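Putative S-adenosyl-L-methionine-dependent Methyltransferase (Methanococcus maripaludis, PDB 3DLC) binds S-adenosylmethionine and probably transfers its methyl group to an acceptor, possibly a sterol. Local coordinates at residues K12-M17 with N79-K84; I48-G53 with R132-I137; A60-S65 with D93-V98; R136-K139 with K143-I146. All blocks are in the same frame, centred on the assembly; numbering follows the deposited sequence. Where two conformers were deposited one is given.

Interaction 1: residues K12-M17 with N79-K84; sequences KGAKNM and NEIALK. With SAM (S-adenosylmethionine), chain C.
I81 reaches from helix 76-88 to helix 11-22 with a single methyl group. Its CD1 lies 3.6 Å from CB of A14 and also touches the backbone there, 3.5 Å from A14 O and 3.7 Å from K15 N. The contact is therefore wholly apolar on the isoleucine side, with one methyl meeting a small side chain and the peptide link that follows it. The reach comes from an extended branch: CG1 stands beside the backbone N and opposite the carbonyl carbon, and the next torsion is fully stretched (chi2 178°), which carries CD1 across to the A14 backbone. The alanine lets the helices approach, with CA atoms of A14 and I81 7.4 Å apart. K15 points away, and its NZ forms a salt bridge with E19 one turn on.

The same helix reaches the cofactor through M17, a selenomethionine here. Its chain turns at chi2 (68°) and places SE 3.6 Å from CE, the methyl carbon that S-adenosylmethionine would donate, and 3.8 Å from its sulfonium SD. CE of M17 lies 3.6 Å from the carboxylate OXT of S-adenosylmethionine.

Helix 11-22 thus lies against helix 76-88, where A14 also touches H77 and M78. Also on helix 76-88, N79, A82 and L83 pack on I97 of edge strand 95-99, and N79 ND2 hydrogen-bonds to D73 O and Q99 OE1.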
# COMPACT_ATOMS: atom_id res chain seq x y z
N LYS A 12 -0.01 11.64 -16.69
CA LYS A 12 0.82 12.66 -16.08
C LYS A 12 1.02 12.45 -14.59
O LYS A 12 2.11 12.65 -14.05
CB LYS A 12 0.19 14.00 -16.35
CG LYS A 12 0.30 14.47 -17.79
CD LYS A 12 -0.44 15.72 -18.08
CE LYS A 12 -0.10 16.17 -19.49
NZ LYS A 12 -0.71 17.44 -19.77
N GLY A 13 -0.04 12.04 -13.90
CA GLY A 13 0.06 11.80 -12.48
C GLY A 13 0.94 10.61 -12.16
O GLY A 13 1.68 10.62 -11.17
N ALA A 14 0.87 9.58 -13.00
CA ALA A 14 1.71 8.39 -12.83
C ALA A 14 3.18 8.78 -12.95
O ALA A 14 4.04 8.31 -12.21
CB ALA A 14 1.34 7.33 -13.87
N LYS A 15 3.49 9.64 -13.92
CA LYS A 15 4.85 10.14 -14.11
C LYS A 15 5.33 10.88 -12.85
O LYS A 15 6.46 10.72 -12.42
CB LYS A 15 4.91 11.03 -15.35
CG LYS A 15 6.27 11.68 -15.61
CD LYS A 15 6.25 12.53 -16.90
CE LYS A 15 7.59 13.22 -17.18
NZ LYS A 15 7.92 14.32 -16.24
N ASN A 16 4.47 11.72 -12.29
CA ASN A 16 4.86 12.46 -11.08
C ASN A 16 5.13 11.53 -9.91
O ASN A 16 6.11 11.71 -9.19
CB ASN A 16 3.77 13.43 -10.68
CG ASN A 16 3.62 14.57 -11.62
OD1 ASN A 16 4.47 14.80 -12.48
ND2 ASN A 16 2.57 15.33 -11.45
N MSE A 17 4.26 10.54 -9.73
CA MSE A 17 4.44 9.58 -8.66
C MSE A 17 5.75 8.79 -8.86
O MSE A 17 6.50 8.56 -7.91
CB MSE A 17 3.26 8.65 -8.58
CG MSE A 17 3.28 7.67 -7.38
SE MSE A 17 3.08 8.51 -5.65
CE MSE A 17 4.84 8.15 -4.92
N ASN A 79 0.36 1.05 -14.11
CA ASN A 79 0.83 -0.30 -14.42
C ASN A 79 1.84 -0.33 -15.55
O ASN A 79 2.77 -1.14 -15.55
CB ASN A 79 -0.34 -1.25 -14.62
CG ASN A 79 -1.06 -1.52 -13.33
OD1 ASN A 79 -0.45 -1.48 -12.26
ND2 ASN A 79 -2.34 -1.80 -13.40
N GLU A 80 1.68 0.57 -16.51
CA GLU A 80 2.64 0.66 -17.62
C GLU A 80 4.01 1.06 -17.07
O GLU A 80 5.05 0.51 -17.47
CB GLU A 80 2.17 1.65 -18.69
CG GLU A 80 0.96 1.17 -19.49
CD GLU A 80 0.28 2.25 -20.32
OE1 GLU A 80 0.67 3.43 -20.25
OE2 GLU A 80 -0.67 1.92 -21.06
N ILE A 81 4.03 2.04 -16.17
CA ILE A 81 5.29 2.48 -15.57
C ILE A 81 5.87 1.36 -14.69
O ILE A 81 7.06 1.12 -14.70
CB ILE A 81 5.12 3.76 -14.77
CG1 ILE A 81 4.85 4.92 -15.70
CG2 ILE A 81 6.34 3.99 -13.90
CD1 ILE A 81 4.61 6.24 -14.97
N ALA A 82 5.01 0.72 -13.90
CA ALA A 82 5.48 -0.33 -12.98
C ALA A 82 6.13 -1.46 -13.79
O ALA A 82 7.14 -2.01 -13.39
CB ALA A 82 4.33 -0.85 -12.11
N LEU A 83 5.51 -1.83 -14.91
CA LEU A 83 6.06 -2.89 -15.74
C LEU A 83 7.49 -2.56 -16.18
O LEU A 83 8.39 -3.40 -16.14
CB LEU A 83 5.17 -3.17 -16.97
CG LEU A 83 3.83 -3.87 -16.69
CD1 LEU A 83 2.82 -3.70 -17.82
CD2 LEU A 83 4.05 -5.35 -16.40
N LYS A 84 7.69 -1.32 -16.61
CA LYS A 84 9.00 -0.86 -17.03
C LYS A 84 9.95 -0.89 -15.83
O LYS A 84 11.09 -1.33 -15.95
CB LYS A 84 8.95 0.55 -17.61
CG LYS A 84 10.31 1.06 -18.03
CD LYS A 84 10.30 2.50 -18.53
CE LYS A 84 11.69 2.91 -19.07
NZ LYS A 84 12.74 3.07 -18.00
N SAM C . 2.09 2.39 -3.37
CA SAM C . 2.84 3.35 -4.22
C SAM C . 3.90 4.03 -3.40
O SAM C . 3.80 4.02 -2.17
OXT SAM C . 4.80 4.63 -3.99
CB SAM C . 1.90 4.33 -4.88
CG SAM C . 1.13 5.23 -3.96
SD SAM C . 0.07 6.31 -4.93
CE SAM C . 0.08 7.65 -3.76
C5' SAM C . -1.64 5.56 -4.73
C4' SAM C . -2.05 4.41 -5.70
O4' SAM C . -3.27 3.67 -5.38
C3' SAM C . -2.13 4.84 -7.19
O3' SAM C . -1.19 4.09 -7.90
C2' SAM C . -3.57 4.50 -7.57
O2' SAM C . -3.81 4.21 -8.93
C1' SAM C . -3.90 3.34 -6.62
N9 SAM C . -5.34 3.18 -6.34
C8 SAM C . -6.20 4.14 -5.88
N7 SAM C . -7.43 3.62 -5.66
C5 SAM C . -7.36 2.30 -6.02
C6 SAM C . -8.30 1.27 -6.05
N6 SAM C . -9.60 1.42 -5.76
N1 SAM C . -7.86 0.04 -6.42
C2 SAM C . -6.55 -0.17 -6.79
N3 SAM C . -5.61 0.81 -6.83
C4 SAM C . -6.05 2.01 -6.43

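Interaction 2: residues I48-G53 with R132-I137; sequences IDIGSG and REIYRI. With SAM (S-adenosylmethionine), chain C.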
# COMPACT_ATOMS: atom_id res chain seq x y z
N ILE A 48 0.58 -9.54 -1.69
CA ILE A 48 -0.17 -8.65 -2.58
C ILE A 48 0.09 -7.22 -2.13
O ILE A 48 -0.08 -6.91 -0.95
CB ILE A 48 -1.69 -8.91 -2.55
CG1 ILE A 48 -2.03 -10.40 -2.71
CG2 ILE A 48 -2.39 -8.06 -3.57
CD1 ILE A 48 -1.49 -11.10 -3.91
N ASP A 49 0.53 -6.36 -3.06
CA ASP A 49 0.76 -4.94 -2.84
C ASP A 49 -0.39 -4.21 -3.53
O ASP A 49 -0.48 -4.14 -4.75
CB ASP A 49 2.12 -4.57 -3.43
CG ASP A 49 2.49 -3.10 -3.28
OD1 ASP A 49 1.78 -2.39 -2.55
OD2 ASP A 49 3.49 -2.70 -3.92
N ILE A 50 -1.31 -3.68 -2.72
CA ILE A 50 -2.52 -3.03 -3.21
C ILE A 50 -2.27 -1.55 -3.43
O ILE A 50 -1.81 -0.84 -2.55
CB ILE A 50 -3.70 -3.26 -2.27
CG1 ILE A 50 -3.97 -4.79 -2.13
CG2 ILE A 50 -4.95 -2.51 -2.79
CD1 ILE A 50 -5.10 -5.11 -1.16
N GLY A 51 -2.60 -1.08 -4.63
CA GLY A 51 -2.32 0.29 -5.02
C GLY A 51 -0.83 0.48 -5.18
O GLY A 51 -0.24 1.45 -4.68
N SER A 52 -0.21 -0.45 -5.91
CA SER A 52 1.22 -0.55 -6.04
C SER A 52 1.87 0.62 -6.78
O SER A 52 3.07 0.87 -6.62
CB SER A 52 1.55 -1.89 -6.72
OG SER A 52 0.69 -2.15 -7.82
N GLY A 53 1.10 1.32 -7.62
CA GLY A 53 1.60 2.50 -8.28
C GLY A 53 2.80 2.17 -9.16
O GLY A 53 2.79 1.20 -9.89
N ARG A 132 -13.63 -5.94 3.03
CA ARG A 132 -14.18 -7.29 2.85
C ARG A 132 -13.40 -8.06 1.80
O ARG A 132 -13.14 -9.26 1.96
CB ARG A 132 -15.68 -7.24 2.53
CG ARG A 132 -16.53 -6.94 3.77
CD ARG A 132 -18.03 -7.01 3.44
NE ARG A 132 -18.83 -7.12 4.64
CZ ARG A 132 -19.22 -6.11 5.37
NH1 ARG A 132 -19.07 -4.87 4.96
NH2 ARG A 132 -19.81 -6.34 6.54
N GLU A 133 -13.03 -7.37 0.72
CA GLU A 133 -12.22 -8.04 -0.32
C GLU A 133 -10.82 -8.41 0.19
O GLU A 133 -10.30 -9.49 -0.09
CB GLU A 133 -12.12 -7.15 -1.58
CG GLU A 133 -13.32 -7.24 -2.46
CD GLU A 133 -13.37 -8.61 -3.12
OE1 GLU A 133 -12.62 -8.85 -4.10
OE2 GLU A 133 -14.11 -9.48 -2.62
N ILE A 134 -10.20 -7.49 0.91
CA ILE A 134 -8.90 -7.73 1.51
C ILE A 134 -8.98 -8.95 2.42
O ILE A 134 -8.12 -9.84 2.39
CB ILE A 134 -8.42 -6.48 2.25
CG1 ILE A 134 -8.04 -5.42 1.21
CG2 ILE A 134 -7.25 -6.77 3.20
CD1 ILE A 134 -7.92 -3.99 1.75
N TYR A 135 -10.01 -9.01 3.24
CA TYR A 135 -10.14 -10.15 4.15
C TYR A 135 -10.38 -11.43 3.38
O TYR A 135 -9.86 -12.49 3.78
CB TYR A 135 -11.22 -9.90 5.20
CG TYR A 135 -11.06 -10.71 6.46
CD1 TYR A 135 -9.97 -10.51 7.27
CD2 TYR A 135 -11.99 -11.63 6.87
CE1 TYR A 135 -9.80 -11.16 8.45
CE2 TYR A 135 -11.84 -12.32 8.11
CZ TYR A 135 -10.73 -12.06 8.88
OH TYR A 135 -10.51 -12.72 10.07
N ARG A 136 -11.15 -11.35 2.29
CA ARG A 136 -11.44 -12.52 1.51
C ARG A 136 -10.17 -13.17 0.94
O ARG A 136 -10.04 -14.41 0.94
CB ARG A 136 -12.41 -12.18 0.37
CG ARG A 136 -12.74 -13.38 -0.51
CD ARG A 136 -13.62 -13.00 -1.71
NE ARG A 136 -12.98 -12.09 -2.64
CZ ARG A 136 -12.03 -12.43 -3.51
NH1 ARG A 136 -11.58 -13.68 -3.58
NH2 ARG A 136 -11.52 -11.50 -4.31
N ILE A 137 -9.27 -12.35 0.41
CA ILE A 137 -8.08 -12.88 -0.25
C ILE A 137 -6.94 -13.23 0.72
O ILE A 137 -5.97 -13.85 0.33
CB ILE A 137 -7.56 -11.94 -1.38
CG1 ILE A 137 -7.06 -10.59 -0.83
CG2 ILE A 137 -8.62 -11.76 -2.49
CD1 ILE A 137 -5.97 -9.97 -1.66
N SAM C . 2.09 2.39 -3.37
CA SAM C . 2.84 3.35 -4.22
C SAM C . 3.90 4.03 -3.40
O SAM C . 3.80 4.02 -2.17
OXT SAM C . 4.80 4.63 -3.99
CB SAM C . 1.90 4.33 -4.88
CG SAM C . 1.13 5.23 -3.96
SD SAM C . 0.07 6.31 -4.93
CE SAM C . 0.08 7.65 -3.76
C5' SAM C . -1.64 5.56 -4.73
C4' SAM C . -2.05 4.41 -5.70
O4' SAM C . -3.27 3.67 -5.38
C3' SAM C . -2.13 4.84 -7.19
O3' SAM C . -1.19 4.09 -7.90
C2' SAM C . -3.57 4.50 -7.57
O2' SAM C . -3.81 4.21 -8.93
C1' SAM C . -3.90 3.34 -6.62
N9 SAM C . -5.34 3.18 -6.34
C8 SAM C . -6.20 4.14 -5.88
N7 SAM C . -7.43 3.62 -5.66
C5 SAM C . -7.36 2.30 -6.02
C6 SAM C . -8.30 1.27 -6.05
N6 SAM C . -9.60 1.42 -5.76
N1 SAM C . -7.86 0.04 -6.42
C2 SAM C . -6.55 -0.17 -6.79
N3 SAM C . -5.61 0.81 -6.83
C4 SAM C . -6.05 2.01 -6.43
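The carboxylate oxygen OE1 of E133 is gripped twice, by NH2 of R136 at 2.9 Å and by the backbone N of I105. Its other oxygen, OE2, takes NE of R136 at 2.8 Å, so the arginine holds the carboxylate side-on, one nitrogen to each oxygen. Both bonds are nearly straight and use the syn sides of the oxygens. The oxygens lie almost in the guanidinium plane, whereas the two nitrogens stand about 30° out of the carboxylate plane. CG2 of I137 sits over one face of this guanidinium, toward its rim, and NH1 goes on to D109 in a second salt bridge.

Between 132-137 and 48-53 the contact is made by four isoleucines. CD1 of I50 touches CG1 of I134 at 3.8 Å, and CG1 of I48 lies 4.1 Å from CD1 of I137; in both pairs the side chains run slantwise to each other. I137 holds CG1 between its backbone N and carbonyl carbon (chi1 65°), and CD1 extends from there toward the strand. W124 touches I50 and I134, while I115 touches I50 and I137.

Beyond I50 the strand runs into the cofactor loop. The amino group N of S-adenosylmethionine donates to G51 O at 2.8 Å, and CA of G53 lies 3.2 Å from the ribose O3'. Both glycines have positive phi, and a CB on either would clash with the cofactor. A strand leading into such a glycine-rich turn, with a helix packed on the sheet behind it, is characteristic of the Rossmann-like fold of S-adenosylmethionine-dependent methyltransferases.

Interaction 3: residues A60-S65 with D93-V98; sequences ALAKQS and DRIQIV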
# COMPACT_ATOMS: atom_id res chain seq x y z
N ALA A 60 11.13 -3.12 -3.43
CA ALA A 60 11.91 -3.17 -2.21
C ALA A 60 11.70 -4.49 -1.47
O ALA A 60 12.64 -5.10 -0.98
CB ALA A 60 11.55 -1.97 -1.32
N LEU A 61 10.45 -4.95 -1.42
CA LEU A 61 10.16 -6.23 -0.77
C LEU A 61 10.83 -7.39 -1.49
O LEU A 61 11.37 -8.31 -0.87
CB LEU A 61 8.64 -6.47 -0.65
CG LEU A 61 7.93 -5.79 0.51
CD1 LEU A 61 6.41 -5.74 0.24
CD2 LEU A 61 8.22 -6.49 1.84
N ALA A 62 10.79 -7.37 -2.83
CA ALA A 62 11.42 -8.44 -3.61
C ALA A 62 12.91 -8.54 -3.30
O ALA A 62 13.48 -9.62 -3.20
CB ALA A 62 11.18 -8.22 -5.10
N LYS A 63 13.55 -7.39 -3.15
CA LYS A 63 14.99 -7.39 -2.92
C LYS A 63 15.40 -7.88 -1.54
O LYS A 63 16.55 -8.28 -1.35
CB LYS A 63 15.55 -5.98 -3.15
CG LYS A 63 15.52 -5.54 -4.61
CD LYS A 63 16.02 -4.12 -4.73
CE LYS A 63 16.01 -3.59 -6.15
NZ LYS A 63 16.35 -2.13 -6.13
N GLN A 64 14.46 -7.92 -0.61
CA GLN A 64 14.75 -8.32 0.76
C GLN A 64 14.13 -9.63 1.18
O GLN A 64 14.31 -10.02 2.34
CB GLN A 64 14.30 -7.25 1.76
CG GLN A 64 15.09 -5.99 1.71
CD GLN A 64 14.68 -5.00 2.79
OE1 GLN A 64 14.52 -5.35 3.97
NE2 GLN A 64 14.60 -3.75 2.39
N SER A 65 13.44 -10.34 0.29
CA SER A 65 12.68 -11.53 0.66
C SER A 65 12.57 -12.50 -0.50
O SER A 65 13.02 -12.19 -1.60
CB SER A 65 11.25 -11.14 1.04
OG SER A 65 10.51 -10.77 -0.13
N ASP A 93 10.46 -11.80 -12.76
CA ASP A 93 10.21 -13.12 -12.16
C ASP A 93 9.63 -13.05 -10.75
O ASP A 93 9.14 -14.04 -10.25
CB ASP A 93 11.51 -13.93 -12.09
CG ASP A 93 12.63 -13.22 -11.32
OD1 ASP A 93 12.78 -12.00 -11.47
OD2 ASP A 93 13.37 -13.87 -10.55
N ARG A 94 9.76 -11.89 -10.12
CA ARG A 94 9.37 -11.72 -8.71
C ARG A 94 8.04 -11.02 -8.50
O ARG A 94 7.41 -11.19 -7.43
CB ARG A 94 10.45 -10.95 -7.98
CG ARG A 94 11.85 -11.61 -8.03
CD ARG A 94 11.85 -13.02 -7.39
NE ARG A 94 11.30 -12.96 -6.05
CZ ARG A 94 11.85 -12.34 -5.02
NH1 ARG A 94 13.07 -11.82 -5.07
NH2 ARG A 94 11.17 -12.24 -3.92
N ILE A 95 7.65 -10.18 -9.46
CA ILE A 95 6.51 -9.31 -9.31
C ILE A 95 5.65 -9.36 -10.57
O ILE A 95 6.13 -9.14 -11.67
CB ILE A 95 6.94 -7.85 -9.09
CG1 ILE A 95 7.84 -7.71 -7.87
CG2 ILE A 95 5.71 -6.92 -8.94
CD1 ILE A 95 8.69 -6.42 -7.87
N GLN A 96 4.40 -9.72 -10.37
CA GLN A 96 3.39 -9.73 -11.42
C GLN A 96 2.50 -8.52 -11.26
O GLN A 96 1.95 -8.31 -10.17
CB GLN A 96 2.52 -10.98 -11.31
CG GLN A 96 1.45 -11.01 -12.39
CD GLN A 96 0.52 -12.21 -12.30
OE1 GLN A 96 0.62 -13.04 -11.39
NE2 GLN A 96 -0.38 -12.32 -13.27
N ILE A 97 2.35 -7.72 -12.31
CA ILE A 97 1.47 -6.57 -12.28
C ILE A 97 0.06 -7.05 -12.60
O ILE A 97 -0.15 -7.78 -13.57
CB ILE A 97 1.98 -5.48 -13.27
CG1 ILE A 97 3.43 -5.05 -12.96
CG2 ILE A 97 1.07 -4.30 -13.30
CD1 ILE A 97 3.76 -4.54 -11.58
N VAL A 98 -0.89 -6.66 -11.76
CA VAL A 98 -2.29 -7.04 -11.92
C VAL A 98 -3.15 -5.78 -12.03
O VAL A 98 -3.18 -4.93 -11.15
CB VAL A 98 -2.74 -7.89 -10.73
CG1 VAL A 98 -4.18 -8.31 -10.88
CG2 VAL A 98 -1.79 -9.07 -10.52
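R94, just before strand 95-99, ties down the carbonyls of A62 in helix 56-64 and of S65 in the loop that follows. NH1 donates to A62 O at 2.9 Å and NH2 to S65 O at 3.0 Å, while NH2 also bonds to F67 O. Neither carbonyl is met squarely: each nitrogen lies above the carbonyl plane, each oxygen is tilted out of the guanidinium plane, and the N-H...O angles are 145° and 137°. The arginine chain folds back on itself, bent at chi2 and again at chi3 (-53°), which turns the guanidinium toward the helix. CB of A62 then sits over one of its faces, toward the rim. Replacing R94 by a leucine would probably leave the carbonyls of A62, S65 and F67 without these donors and let the chain after the helix shift.

S65 braces the same turn from within. Its OG donates to L61 O at 2.7 Å, from the face of that carbonyl opposite to the one used by Q64 N.

The packing is looser and apolar: CB of A62 lies 4.0 Å from CB of R94 and 4.1 Å from CD1 of I95. That isoleucine also touches S58 and I59 of helix 56-64 and I86 of helix 76-88, so it touches both helices. Such packing of crossover helices against a parallel edge strand is typical of the Rossmann-like alpha/beta fold, whose strand 66-73 lies between strands 46-50 and 95-99.

Interaction 4: residues R136-K139 with K143-I146; sequences RILK and KTYI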
# COMPACT_ATOMS: atom_id res chain seq x y z
N ARG A 136 -11.15 -11.35 2.29
CA ARG A 136 -11.44 -12.52 1.51
C ARG A 136 -10.17 -13.17 0.94
O ARG A 136 -10.04 -14.41 0.94
CB ARG A 136 -12.41 -12.18 0.37
CG ARG A 136 -12.74 -13.38 -0.51
CD ARG A 136 -13.62 -13.00 -1.71
NE ARG A 136 -12.98 -12.09 -2.64
CZ ARG A 136 -12.03 -12.43 -3.51
NH1 ARG A 136 -11.58 -13.68 -3.58
NH2 ARG A 136 -11.52 -11.50 -4.31
N ILE A 137 -9.27 -12.35 0.41
CA ILE A 137 -8.08 -12.88 -0.25
C ILE A 137 -6.94 -13.23 0.72
O ILE A 137 -5.97 -13.85 0.33
CB ILE A 137 -7.56 -11.94 -1.38
CG1 ILE A 137 -7.06 -10.59 -0.83
CG2 ILE A 137 -8.62 -11.76 -2.49
CD1 ILE A 137 -5.97 -9.97 -1.66
N LEU A 138 -7.05 -12.82 1.97
CA LEU A 138 -6.06 -13.11 3.00
C LEU A 138 -6.18 -14.57 3.44
O LEU A 138 -7.27 -15.06 3.72
CB LEU A 138 -6.30 -12.16 4.19
CG LEU A 138 -5.26 -12.13 5.30
CD1 LEU A 138 -3.88 -11.74 4.76
CD2 LEU A 138 -5.71 -11.14 6.39
N LYS A 139 -5.03 -15.24 3.52
CA LYS A 139 -4.95 -16.60 4.00
C LYS A 139 -5.12 -16.62 5.52
O LYS A 139 -4.66 -15.73 6.23
CB LYS A 139 -3.59 -17.22 3.62
CG LYS A 139 -3.55 -18.73 3.78
CD LYS A 139 -2.15 -19.28 3.45
CE LYS A 139 -1.74 -18.96 2.05
NZ LYS A 139 -0.45 -19.64 1.80
N LYS A 143 -1.34 -11.81 7.40
CA LYS A 143 -1.22 -10.48 7.99
C LYS A 143 -1.37 -9.39 6.93
O LYS A 143 -1.04 -9.62 5.76
CB LYS A 143 0.16 -10.28 8.65
CG LYS A 143 0.53 -11.27 9.75
CD LYS A 143 -0.25 -11.03 11.01
CE LYS A 143 0.17 -12.00 12.10
NZ LYS A 143 -0.54 -11.74 13.35
N THR A 144 -1.82 -8.22 7.35
CA THR A 144 -1.83 -7.04 6.49
C THR A 144 -0.98 -5.92 7.09
O THR A 144 -0.69 -5.89 8.28
CB THR A 144 -3.25 -6.48 6.21
OG1 THR A 144 -3.76 -5.74 7.34
CG2 THR A 144 -4.24 -7.56 5.87
N TYR A 145 -0.62 -4.97 6.22
CA TYR A 145 0.11 -3.76 6.62
C TYR A 145 -0.30 -2.72 5.59
O TYR A 145 0.33 -2.54 4.56
CB TYR A 145 1.60 -4.04 6.63
CG TYR A 145 2.46 -3.03 7.35
CD1 TYR A 145 2.64 -3.08 8.73
CD2 TYR A 145 3.17 -2.06 6.66
CE1 TYR A 145 3.48 -2.22 9.37
CE2 TYR A 145 4.01 -1.20 7.31
CZ TYR A 145 4.17 -1.27 8.67
OH TYR A 145 5.04 -0.40 9.27
N ILE A 146 -1.41 -2.05 5.90
CA ILE A 146 -2.13 -1.18 4.94
C ILE A 146 -2.26 0.21 5.52
O ILE A 146 -2.86 0.41 6.58
CB ILE A 146 -3.54 -1.77 4.65
CG1 ILE A 146 -3.39 -3.12 3.94
CG2 ILE A 146 -4.40 -0.78 3.89
CD1 ILE A 146 -4.64 -3.95 3.93
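L138, K143 and T144 form this contact, at the point where helix 127-137 of the Rossmann-like fold gives way to the short strand 138-139 and the chain turns back into strand 142-148. L138 is the first residue to leave helical geometry, and its CB is directed toward the returning strand. With CG anti to the backbone N (chi1 -171°), its two methyls divide the work. CD1 lies against the backbone of K143, 3.7 Å from both its N and its O, whereas CD2 touches CG2 of T144, where the two side chains cross at about a right angle.

K143 contributes backbone, not side chain. Its CB points away, and its NZ bonds to S212 OG. Its backbone pairs with D113 and I115 of strand 112-118, so the surface offered to L138 is that of a strand already fixed in the sheet. I137 and K139 bond in turn to A112, which leaves the short strand beside the same neighbour. I115 adds a side chain touching both L138 and T144, and I134 of the preceding helix also packs on T144, so the leucine and threonine share a buried apolar patch.

T144 presents different faces to different neighbours. Its chi1 of 77° sets CG2 opposite the carbonyl carbon, 3.9 Å from CD2 of L138, and leaves OG1 to bond with I209 O and I211 N of the antiparallel strand 206-211.

Overall arrangement
Interactions 2 and 4 are the buried pair, their centres about 7 Å apart. They share R136 and I137, and I134 of helix 127-137 touches both T144 and I146, so one helix packs on strands 46-50 and 142-148 of the same sheet through apolar groups. Interactions 1 and 3 lie farther out and are partly buried; they meet where helix 76-88 packs on strand 95-99. Interaction 3 differs in its chemistry, being the one whose segments are joined by hydrogen bonds. Interactions 1 and 2 both touch S-adenosylmethionine, the first with a side chain at its methionine end, the second with a backbone loop, and A82 touches G53 between them.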